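PDB 3HEB: response regulator receiver domain protein (CheY), which probably acts as a CheY-like receiver domain of two-component signalling, taking up a phosphoryl group on an aspartate to switch between output states. Local coordinates for residues E21-R26 with N124-I129; I34-G39 with L43-G48; V63-N68 with I75-L80. One frame throughout, in Å; residues are numbered along the deposited sequence.

Contact 1: residues E21-R26 with N124-I129; sequences EKNIRR and NFANAI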
loop_
_atom_site.group_PDB
_atom_site.type_symbol
_atom_site.label_atom_id
_atom_site.label_comp_id
_atom_site.label_asym_id
_atom_site.label_seq_id
_atom_site.Cartn_x
_atom_site.Cartn_y
_atom_site.Cartn_z
ATOM N N GLU A 21 -2.043 -9.063 -16.529
ATOM C CA GLU A 21 -3.392 -9.584 -16.519
ATOM C C GLU A 21 -3.488 -11.082 -16.281
ATOM O O GLU A 21 -4.311 -11.527 -15.491
ATOM C CB GLU A 21 -4.080 -9.256 -17.841
ATOM C CG GLU A 21 -5.516 -9.759 -17.954
ATOM C CD GLU A 21 -5.977 -9.947 -19.408
ATOM O OE1 GLU A 21 -5.674 -9.085 -20.276
ATOM O OE2 GLU A 21 -6.657 -10.963 -19.681
ATOM N N LYS A 22 -2.665 -11.869 -16.961
ATOM C CA LYS A 22 -2.759 -13.310 -16.788
ATOM C C LYS A 22 -2.208 -13.776 -15.463
ATOM O O LYS A 22 -2.628 -14.801 -14.942
ATOM C CB LYS A 22 -2.058 -14.050 -17.931
ATOM C CG LYS A 22 -0.560 -13.862 -18.005
ATOM C CD LYS A 22 0.022 -14.589 -19.219
ATOM C CE LYS A 22 -0.426 -16.046 -19.254
ATOM N NZ LYS A 22 -0.211 -16.711 -17.937
ATOM N N ASN A 23 -1.274 -13.026 -14.902
ATOM C CA ASN A 23 -0.726 -13.443 -13.632
ATOM C C ASN A 23 -1.639 -13.055 -12.487
ATOM O O ASN A 23 -1.574 -13.640 -11.410
ATOM C CB ASN A 23 0.682 -12.891 -13.466
ATOM C CG ASN A 23 1.700 -13.730 -14.207
ATOM O OD1 ASN A 23 2.037 -14.830 -13.769
ATOM N ND2 ASN A 23 2.173 -13.236 -15.342
ATOM N N ILE A 24 -2.512 -12.086 -12.727
ATOM C CA ILE A 24 -3.458 -11.697 -11.700
ATOM C C ILE A 24 -4.485 -12.829 -11.631
ATOM O O ILE A 24 -4.954 -13.196 -10.545
ATOM C CB ILE A 24 -4.170 -10.376 -12.052
ATOM C CG1 ILE A 24 -3.177 -9.214 -11.965
ATOM C CG2 ILE A 24 -5.343 -10.142 -11.111
ATOM C CD1 ILE A 24 -2.537 -9.061 -10.612
ATOM N N ARG A 25 -4.830 -13.373 -12.797
ATOM C CA ARG A 25 -5.789 -14.472 -12.874
ATOM C C ARG A 25 -5.120 -15.693 -12.295
ATOM O O ARG A 25 -5.752 -16.496 -11.620
ATOM C CB ARG A 25 -6.183 -14.773 -14.322
ATOM C CG ARG A 25 -6.744 -13.598 -15.076
ATOM C CD ARG A 25 -7.750 -12.847 -14.226
ATOM N NE ARG A 25 -8.463 -11.831 -14.991
ATOM C CZ ARG A 25 -9.302 -10.949 -14.462
ATOM N NH1 ARG A 25 -9.529 -10.945 -13.156
ATOM N NH2 ARG A 25 -9.954 -10.102 -15.249
ATOM N N ARG A 26 -3.826 -15.820 -12.566
ATOM C CA ARG A 26 -3.045 -16.948 -12.078
ATOM C C ARG A 26 -3.152 -17.017 -10.559
ATOM O O ARG A 26 -3.129 -18.096 -9.979
ATOM C CB ARG A 26 -1.582 -16.770 -12.479
ATOM C CG ARG A 26 -0.840 -18.060 -12.817
ATOM C CD ARG A 26 0.638 -17.759 -13.089
ATOM N NE ARG A 26 1.317 -18.807 -13.851
ATOM C CZ ARG A 26 1.017 -19.138 -15.103
ATOM N NH1 ARG A 26 0.042 -18.505 -15.751
ATOM N NH2 ARG A 26 1.697 -20.102 -15.714
ATOM N N ASN A 124 10.538 -13.460 -12.762
ATOM C CA ASN A 124 10.421 -12.779 -11.477
ATOM C C ASN A 124 9.309 -11.762 -11.608
ATOM O O ASN A 124 8.561 -11.514 -10.663
ATOM C CB ASN A 124 11.719 -12.070 -11.105
ATOM C CG ASN A 124 12.862 -13.037 -10.898
ATOM O OD1 ASN A 124 12.645 -14.208 -10.580
ATOM N ND2 ASN A 124 14.088 -12.550 -11.058
ATOM N N PHE A 125 9.205 -11.184 -12.798
ATOM C CA PHE A 125 8.183 -10.195 -13.081
ATOM C C PHE A 125 6.799 -10.840 -12.951
ATOM O O PHE A 125 5.923 -10.323 -12.266
ATOM C CB PHE A 125 8.396 -9.652 -14.502
ATOM C CG PHE A 125 7.481 -8.519 -14.878
ATOM C CD1 PHE A 125 6.573 -7.988 -13.968
ATOM C CD2 PHE A 125 7.547 -7.966 -16.150
ATOM C CE1 PHE A 125 5.732 -6.948 -14.325
ATOM C CE2 PHE A 125 6.705 -6.918 -16.514
ATOM C CZ PHE A 125 5.801 -6.403 -15.593
ATOM N N ALA A 126 6.615 -11.984 -13.603
ATOM C CA ALA A 126 5.339 -12.700 -13.571
ATOM C C ALA A 126 4.990 -13.134 -12.151
ATOM O O ALA A 126 3.852 -12.973 -11.704
ATOM C CB ALA A 126 5.401 -13.912 -14.497
ATOM N N ASN A 127 5.971 -13.691 -11.450
ATOM C CA ASN A 127 5.766 -14.132 -10.080
ATOM C C ASN A 127 5.377 -12.971 -9.165
ATOM O O ASN A 127 4.525 -13.127 -8.287
ATOM C CB ASN A 127 7.031 -14.769 -9.521
ATOM C CG ASN A 127 7.038 -14.765 -8.010
ATOM O OD1 ASN A 127 6.350 -15.565 -7.370
ATOM N ND2 ASN A 127 7.792 -13.833 -7.424
ATOM N N ALA A 128 6.008 -11.816 -9.361
ATOM C CA ALA A 128 5.717 -10.656 -8.538
ATOM C C ALA A 128 4.266 -10.203 -8.699
ATOM O O ALA A 128 3.634 -9.796 -7.728
ATOM C CB ALA A 128 6.667 -9.521 -8.879
ATOM N N ILE A 129 3.750 -10.276 -9.923
ATOM C CA ILE A 129 2.371 -9.890 -10.206
ATOM C C ILE A 129 1.421 -10.872 -9.522
ATOM O O ILE A 129 0.351 -10.505 -9.017
ATOM C CB ILE A 129 2.100 -9.913 -11.724
ATOM C CG1 ILE A 129 3.065 -8.955 -12.434
ATOM C CG2 ILE A 129 0.649 -9.534 -11.998
ATOM C CD1 ILE A 129 2.934 -8.948 -13.947
#

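Contact 2: residues I34-G39 with L43-G48; sequences IAFTDG and LNYLFG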
loop_
_atom_site.group_PDB
_atom_site.type_symbol
_atom_site.label_atom_id
_atom_site.label_comp_id
_atom_site.label_asym_id
_atom_site.label_seq_id
_atom_site.Cartn_x
_atom_site.Cartn_y
_atom_site.Cartn_z
ATOM N N ILE A 34 -10.234 -3.326 -16.083
ATOM C CA ILE A 34 -10.441 -2.450 -17.225
ATOM C C ILE A 34 -9.071 -1.831 -17.522
ATOM O O ILE A 34 -8.472 -1.161 -16.671
ATOM C CB ILE A 34 -11.525 -1.377 -16.933
ATOM C CG1 ILE A 34 -11.737 -0.512 -18.174
ATOM C CG2 ILE A 34 -11.135 -0.521 -15.762
ATOM C CD1 ILE A 34 -12.959 0.359 -18.099
ATOM N N ALA A 35 -8.572 -2.104 -18.726
ATOM C CA ALA A 35 -7.255 -1.646 -19.160
ATOM C C ALA A 35 -7.237 -0.405 -20.051
ATOM O O ALA A 35 -8.102 -0.218 -20.902
ATOM C CB ALA A 35 -6.544 -2.784 -19.870
ATOM N N PHE A 36 -6.233 0.438 -19.847
ATOM C CA PHE A 36 -6.060 1.647 -20.642
ATOM C C PHE A 36 -4.599 1.690 -21.069
ATOM O O PHE A 36 -3.703 1.532 -20.235
ATOM C CB PHE A 36 -6.401 2.898 -19.822
ATOM C CG PHE A 36 -7.832 2.957 -19.382
ATOM C CD1 PHE A 36 -8.857 3.085 -20.317
ATOM C CD2 PHE A 36 -8.162 2.827 -18.040
ATOM C CE1 PHE A 36 -10.190 3.075 -19.921
ATOM C CE2 PHE A 36 -9.489 2.814 -17.629
ATOM C CZ PHE A 36 -10.508 2.937 -18.571
ATOM N N THR A 37 -4.352 1.895 -22.361
ATOM C CA THR A 37 -2.983 1.942 -22.854
ATOM C C THR A 37 -2.423 3.355 -22.969
ATOM O O THR A 37 -1.298 3.542 -23.425
ATOM C CB THR A 37 -2.843 1.210 -24.210
ATOM O OG1 THR A 37 -3.737 1.780 -25.172
ATOM C CG2 THR A 37 -3.170 -0.261 -24.037
ATOM N N ASP A 38 -3.212 4.341 -22.561
ATOM C CA ASP A 38 -2.776 5.739 -22.571
ATOM C C ASP A 38 -3.392 6.425 -21.356
ATOM O O ASP A 38 -4.431 5.995 -20.861
ATOM C CB ASP A 38 -3.209 6.449 -23.862
ATOM C CG ASP A 38 -4.707 6.618 -23.966
ATOM O OD1 ASP A 38 -5.281 7.424 -23.209
ATOM O OD2 ASP A 38 -5.318 5.937 -24.811
ATOM N N GLY A 39 -2.744 7.484 -20.879
ATOM C CA GLY A 39 -3.236 8.193 -19.710
ATOM C C GLY A 39 -4.508 8.995 -19.899
ATOM O O GLY A 39 -5.274 9.171 -18.950
ATOM N N LEU A 43 -7.668 8.749 -17.523
ATOM C CA LEU A 43 -8.172 9.861 -16.728
ATOM C C LEU A 43 -9.641 10.103 -17.080
ATOM O O LEU A 43 -10.437 10.501 -16.230
ATOM C CB LEU A 43 -7.356 11.132 -16.988
ATOM C CG LEU A 43 -5.926 11.155 -16.443
ATOM C CD1 LEU A 43 -5.207 12.398 -16.953
ATOM C CD2 LEU A 43 -5.949 11.144 -14.921
ATOM N N ASN A 44 -9.995 9.863 -18.341
ATOM C CA ASN A 44 -11.376 10.031 -18.789
ATOM C C ASN A 44 -12.325 9.161 -17.961
ATOM O O ASN A 44 -13.343 9.630 -17.447
ATOM C CB ASN A 44 -11.513 9.643 -20.255
ATOM C CG ASN A 44 -12.954 9.463 -20.663
ATOM O OD1 ASN A 44 -13.734 10.415 -20.651
ATOM N ND2 ASN A 44 -13.327 8.232 -21.009
ATOM N N TYR A 45 -11.975 7.884 -17.848
ATOM C CA TYR A 45 -12.764 6.915 -17.099
ATOM C C TYR A 45 -12.870 7.280 -15.621
ATOM O O TYR A 45 -13.944 7.229 -15.026
ATOM C CB TYR A 45 -12.126 5.530 -17.236
ATOM C CG TYR A 45 -12.704 4.495 -16.295
ATOM C CD1 TYR A 45 -13.995 3.991 -16.493
ATOM C CD2 TYR A 45 -11.982 4.051 -15.186
ATOM C CE1 TYR A 45 -14.555 3.076 -15.616
ATOM C CE2 TYR A 45 -12.535 3.128 -14.293
ATOM C CZ TYR A 45 -13.825 2.647 -14.514
ATOM O OH TYR A 45 -14.390 1.753 -13.635
ATOM N N LEU A 46 -11.735 7.653 -15.040
ATOM C CA LEU A 46 -11.645 8.008 -13.632
ATOM C C LEU A 46 -12.319 9.320 -13.240
ATOM O O LEU A 46 -12.907 9.422 -12.161
ATOM C CB LEU A 46 -10.173 8.066 -13.228
ATOM C CG LEU A 46 -9.536 6.937 -12.406
ATOM C CD1 LEU A 46 -10.284 5.628 -12.577
ATOM C CD2 LEU A 46 -8.068 6.811 -12.820
ATOM N N PHE A 47 -12.227 10.325 -14.105
ATOM C CA PHE A 47 -12.803 11.627 -13.799
ATOM C C PHE A 47 -14.052 11.999 -14.591
ATOM O O PHE A 47 -14.801 12.894 -14.191
ATOM C CB PHE A 47 -11.734 12.715 -13.962
ATOM C CG PHE A 47 -10.568 12.552 -13.032
ATOM C CD1 PHE A 47 -9.408 11.907 -13.451
ATOM C CD2 PHE A 47 -10.651 13.006 -11.713
ATOM C CE1 PHE A 47 -8.346 11.716 -12.568
ATOM C CE2 PHE A 47 -9.593 12.818 -10.819
ATOM C CZ PHE A 47 -8.441 12.172 -11.247
ATOM N N GLY A 48 -14.282 11.308 -15.703
ATOM C CA GLY A 48 -15.451 11.592 -16.518
ATOM C C GLY A 48 -15.211 12.726 -17.494
ATOM O O GLY A 48 -14.161 13.370 -17.465
#

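Contact 3: residues V63-N68 with I75-L80; sequences VLLDLN and IDILKL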
loop_
_atom_site.group_PDB
_atom_site.type_symbol
_atom_site.label_atom_id
_atom_site.label_comp_id
_atom_site.label_asym_id
_atom_site.label_seq_id
_atom_site.Cartn_x
_atom_site.Cartn_y
_atom_site.Cartn_z
ATOM N N VAL A 63 -5.778 0.782 -8.592
ATOM C CA VAL A 63 -5.181 1.174 -9.857
ATOM C C VAL A 63 -3.711 0.810 -10.000
ATOM O O VAL A 63 -2.884 1.131 -9.139
ATOM C CB VAL A 63 -5.341 2.689 -10.103
ATOM C CG1 VAL A 63 -6.815 3.064 -10.097
ATOM C CG2 VAL A 63 -4.617 3.463 -9.043
ATOM N N LEU A 64 -3.408 0.105 -11.087
ATOM C CA LEU A 64 -2.039 -0.274 -11.415
ATOM C C LEU A 64 -1.592 0.798 -12.384
ATOM O O LEU A 64 -2.231 1.015 -13.411
ATOM C CB LEU A 64 -1.987 -1.635 -12.103
ATOM C CG LEU A 64 -1.786 -2.799 -11.148
ATOM C CD1 LEU A 64 -0.465 -2.609 -10.401
ATOM C CD2 LEU A 64 -2.961 -2.863 -10.177
ATOM N N LEU A 65 -0.498 1.469 -12.064
ATOM C CA LEU A 65 -0.034 2.548 -12.916
ATOM C C LEU A 65 1.443 2.497 -13.266
ATOM O O LEU A 65 2.303 2.394 -12.393
ATOM C CB LEU A 65 -0.365 3.891 -12.248
ATOM C CG LEU A 65 0.017 5.217 -12.922
ATOM C CD1 LEU A 65 -0.780 5.429 -14.201
ATOM C CD2 LEU A 65 -0.239 6.358 -11.942
ATOM N N ASP A 66 1.716 2.551 -14.566
ATOM C CA ASP A 66 3.075 2.579 -15.071
ATOM C C ASP A 66 3.316 4.070 -15.215
ATOM O O ASP A 66 2.416 4.788 -15.645
ATOM C CB ASP A 66 3.158 1.886 -16.433
ATOM C CG ASP A 66 4.553 1.929 -17.027
ATOM O OD1 ASP A 66 5.523 2.045 -16.253
ATOM O OD2 ASP A 66 4.684 1.831 -18.266
ATOM N N LEU A 67 4.499 4.544 -14.837
ATOM C CA LEU A 67 4.809 5.972 -14.919
ATOM C C LEU A 67 5.175 6.377 -16.338
ATOM O O LEU A 67 5.057 7.552 -16.714
ATOM C CB LEU A 67 5.977 6.315 -14.000
ATOM C CG LEU A 67 5.861 5.921 -12.527
ATOM C CD1 LEU A 67 7.231 6.036 -11.894
ATOM C CD2 LEU A 67 4.828 6.804 -11.803
ATOM N N ASN A 68 5.613 5.395 -17.122
ATOM C CA ASN A 68 6.035 5.640 -18.496
ATOM C C ASN A 68 4.933 5.430 -19.531
ATOM O O ASN A 68 4.835 4.374 -20.165
ATOM C CB ASN A 68 7.254 4.765 -18.812
ATOM C CG ASN A 68 8.333 4.860 -17.736
ATOM O OD1 ASN A 68 8.743 5.959 -17.343
ATOM N ND2 ASN A 68 8.796 3.705 -17.250
ATOM N N ILE A 75 2.992 9.905 -13.141
ATOM C CA ILE A 75 3.078 10.640 -11.886
ATOM C C ILE A 75 1.963 11.679 -11.810
ATOM O O ILE A 75 1.355 11.873 -10.762
ATOM C CB ILE A 75 4.456 11.321 -11.706
ATOM C CG1 ILE A 75 5.458 10.294 -11.176
ATOM C CG2 ILE A 75 4.360 12.492 -10.725
ATOM C CD1 ILE A 75 6.844 10.853 -10.926
ATOM N N ASP A 76 1.677 12.332 -12.929
ATOM C CA ASP A 76 0.620 13.329 -12.923
ATOM C C ASP A 76 -0.766 12.709 -12.787
ATOM O O ASP A 76 -1.688 13.344 -12.277
ATOM C CB ASP A 76 0.730 14.199 -14.169
ATOM C CG ASP A 76 1.952 15.092 -14.120
ATOM O OD1 ASP A 76 2.102 15.826 -13.124
ATOM O OD2 ASP A 76 2.763 15.062 -15.060
ATOM N N ILE A 77 -0.917 11.465 -13.231
ATOM C CA ILE A 77 -2.195 10.784 -13.090
ATOM C C ILE A 77 -2.369 10.568 -11.584
ATOM O O ILE A 77 -3.437 10.810 -11.030
ATOM C CB ILE A 77 -2.203 9.409 -13.823
ATOM C CG1 ILE A 77 -2.121 9.623 -15.341
ATOM C CG2 ILE A 77 -3.459 8.635 -13.461
ATOM C CD1 ILE A 77 -2.177 8.351 -16.164
ATOM N N LEU A 78 -1.287 10.138 -10.937
ATOM C CA LEU A 78 -1.241 9.880 -9.497
ATOM C C LEU A 78 -1.612 11.143 -8.730
ATOM O O LEU A 78 -2.426 11.104 -7.809
ATOM C CB LEU A 78 0.178 9.453 -9.092
ATOM C CG LEU A 78 0.496 8.732 -7.775
ATOM C CD1 LEU A 78 1.969 8.959 -7.465
ATOM C CD2 LEU A 78 -0.336 9.237 -6.628
ATOM N N LYS A 79 -0.999 12.262 -9.111
ATOM C CA LYS A 79 -1.258 13.531 -8.448
ATOM C C LYS A 79 -2.728 13.901 -8.525
ATOM O O LYS A 79 -3.314 14.338 -7.538
ATOM C CB LYS A 79 -0.414 14.647 -9.073
ATOM C CG LYS A 79 -0.751 16.034 -8.544
ATOM C CD LYS A 79 0.267 17.096 -8.972
ATOM C CE LYS A 79 1.574 16.958 -8.193
ATOM N NZ LYS A 79 2.608 17.989 -8.540
ATOM N N LEU A 80 -3.319 13.721 -9.701
ATOM C CA LEU A 80 -4.728 14.047 -9.918
ATOM C C LEU A 80 -5.679 13.138 -9.159
ATOM O O LEU A 80 -6.704 13.590 -8.657
ATOM C CB LEU A 80 -5.057 13.980 -11.410
ATOM C CG LEU A 80 -4.320 14.957 -12.331
ATOM C CD1 LEU A 80 -4.828 14.782 -13.751
ATOM C CD2 LEU A 80 -4.551 16.396 -11.868
#

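Contact 1: residues E21-R26 with N124-I129
The side-chain amide of Asn23, which lies on Ala126, is held at both of its polar ends. OD1 is hydrogen-bonded to Arg130 NH2, one turn further along helix 122-136. ND2 is hydrogen-bonded to Leu19 O in its own helix. These two bonds fix the rotation of the amide. Asn23 ND2 then lies 3.4 Å from Ala126 CB, a van der Waals contact with a methyl group. Asn23 OD1 also comes within 3.3 Å of Ala126 O. Both atoms are acceptors, so this approach is no bond, and the pull of Arg130 probably offsets it. The side chain of Asn23 leaves the helix with CG anti to its carbonyl carbon (chi1 -81°), which brings the amide over Ala126.

Helices 14-26 and 122-136 are the pair that lies together on one face of the sheet in the CheY-like fold. The axes of segments 21-26 and 124-129 approach to 8.6 Å and cross at -51°. Ile129 supplies the apolar half of the join. Its CG2 branch reaches between two side chains of the other helix. Ile129 CG2 sits 3.7 Å from Asn23 CB and 3.5 Å from Ile24 CD1. The Ile24 and Ile129 side chains cross at about a right angle, with the end of Ile24 against the CG2 branch of Ile129. An alanine in place of Asn23 would keep the CB contact with Ile129 but would probably leave Arg130 NH2 without this acceptor and open a gap over Ala126. Leu19 and Ile20 also touch Ile129 and continue the apolar seam along helix 14-26.

Contact 2: residues I34-G39 with L43-G48
Tyr45 meets Phe36 at its very first side-chain atom. Tyr45 CB lies 3.3 Å from Phe36 CZ, the far end of the phenyl ring. Next along, Tyr45 CG is 3.5 Å from the same Phe36 CZ. On one flank of the ring, Tyr45 CD2 is 3.7 Å from Phe36 CE2. The two ring planes are inclined at 37°. Further out the partner changes to Ile34. The Ile34 CD1 methyl sits over one face of the Tyr45 ring, 4.2 Å from its centroid, a CH-pi contact. The nearest ring atom is Tyr45 CE1, 4.0 Å from Ile34 CD1. Across the ring, Tyr45 CE2 is 4.2 Å from Ile34 CG2. Tyr45 has CG anti to the backbone N (chi1 169°), which sends the ring along the strand from Phe36 to Ile34.

The other end of the contact is backbone. Leu43 N donates to Gly39 O at 2.8 Å, a bond of the first helical turn. Asp38 is the N-cap, with OD1 bonded to Ser41 N. A short turn thus folds helix 39-47 back over edge strand 33-36, as in the beta-alpha units of the CheY-like fold.

Contact 3: residues V63-N68 with I75-L80
Leu67 and Ile75 make the closest approach, with Leu67 CD2 3.6 Å from Ile75 CG1. Leu67 lies just after strand 61-65 and Ile75 in the first turn of helix 74-83, and their side chains cross at a slant. In Leu67, CG stands anti to the carbonyl carbon (chi1 -54°), and the CD2 branch reaches the start of this helical segment. Leu65 continues the packing along the strand and splits its two methyls between neighbouring parts of the helix. Leu65 CD1 meets the tip of Ile77, at 3.8 Å from Ile77 CD1. Leu65 CD2 lies against the backbone, 4.0 Å from Leu78 N. No hydrogen bond crosses the contact, and the side chains that meet are all aliphatic.

The packing thins at Leu78, where Leu78 CB is 4.2 Å from Leu65 CD2. The other side of the helix faces solvent, with Asp76 and Leu80 exposed. At the loop end of the strand segment, Asn68 is exposed too. Between the buried leucines stands Asp66, the predicted phosphorylation site, which carries no phosphoryl group here. Its OD1 is hydrogen-bonded to Thr96 OG1. Asp66 OD1 also receives a weak bond from Asn68 N, at 3.5 Å. Leu65 and Leu67, on either side of Asp66 in sequence, pack the strand end and the loop start onto the helix.

Strand 61-65 is the middle strand of the parallel sheet, between 6-10 and 92-96, and begins a beta-alpha-beta unit with strand 92-96. Helix 101-109 packs on one flank of helix 74-83, where Ile75 touches Glu103 and Leu78 touches Cys107, while helix 39-47 also packs against helix 74-83.

How the contacts relate
Contacts 2 and 3 are neighbours, with centres 11 Å apart. They join through helices 39-47 and 74-83: Gly39 CA is 3.7 Å from Ile77 CD1, and Leu43 CD2 is 3.8 Å from Ile77 CG2. Both belong to one face of the sheet. Contact 1 lies on the opposite face, as in other CheY-like domains. Its centre is 22 Å from that of contact 2 and 20 Å from that of contact 3, and along the chain it encloses both. Asp66, the predicted phosphorylation site, lies in segment 63-68 between the packing residues Leu65 and Leu67, and its OD2 lies near Glu11 and Asp12. Lys118, a long, weak ion partner of that oxygen, also touches Phe125 of the 124-129 segment.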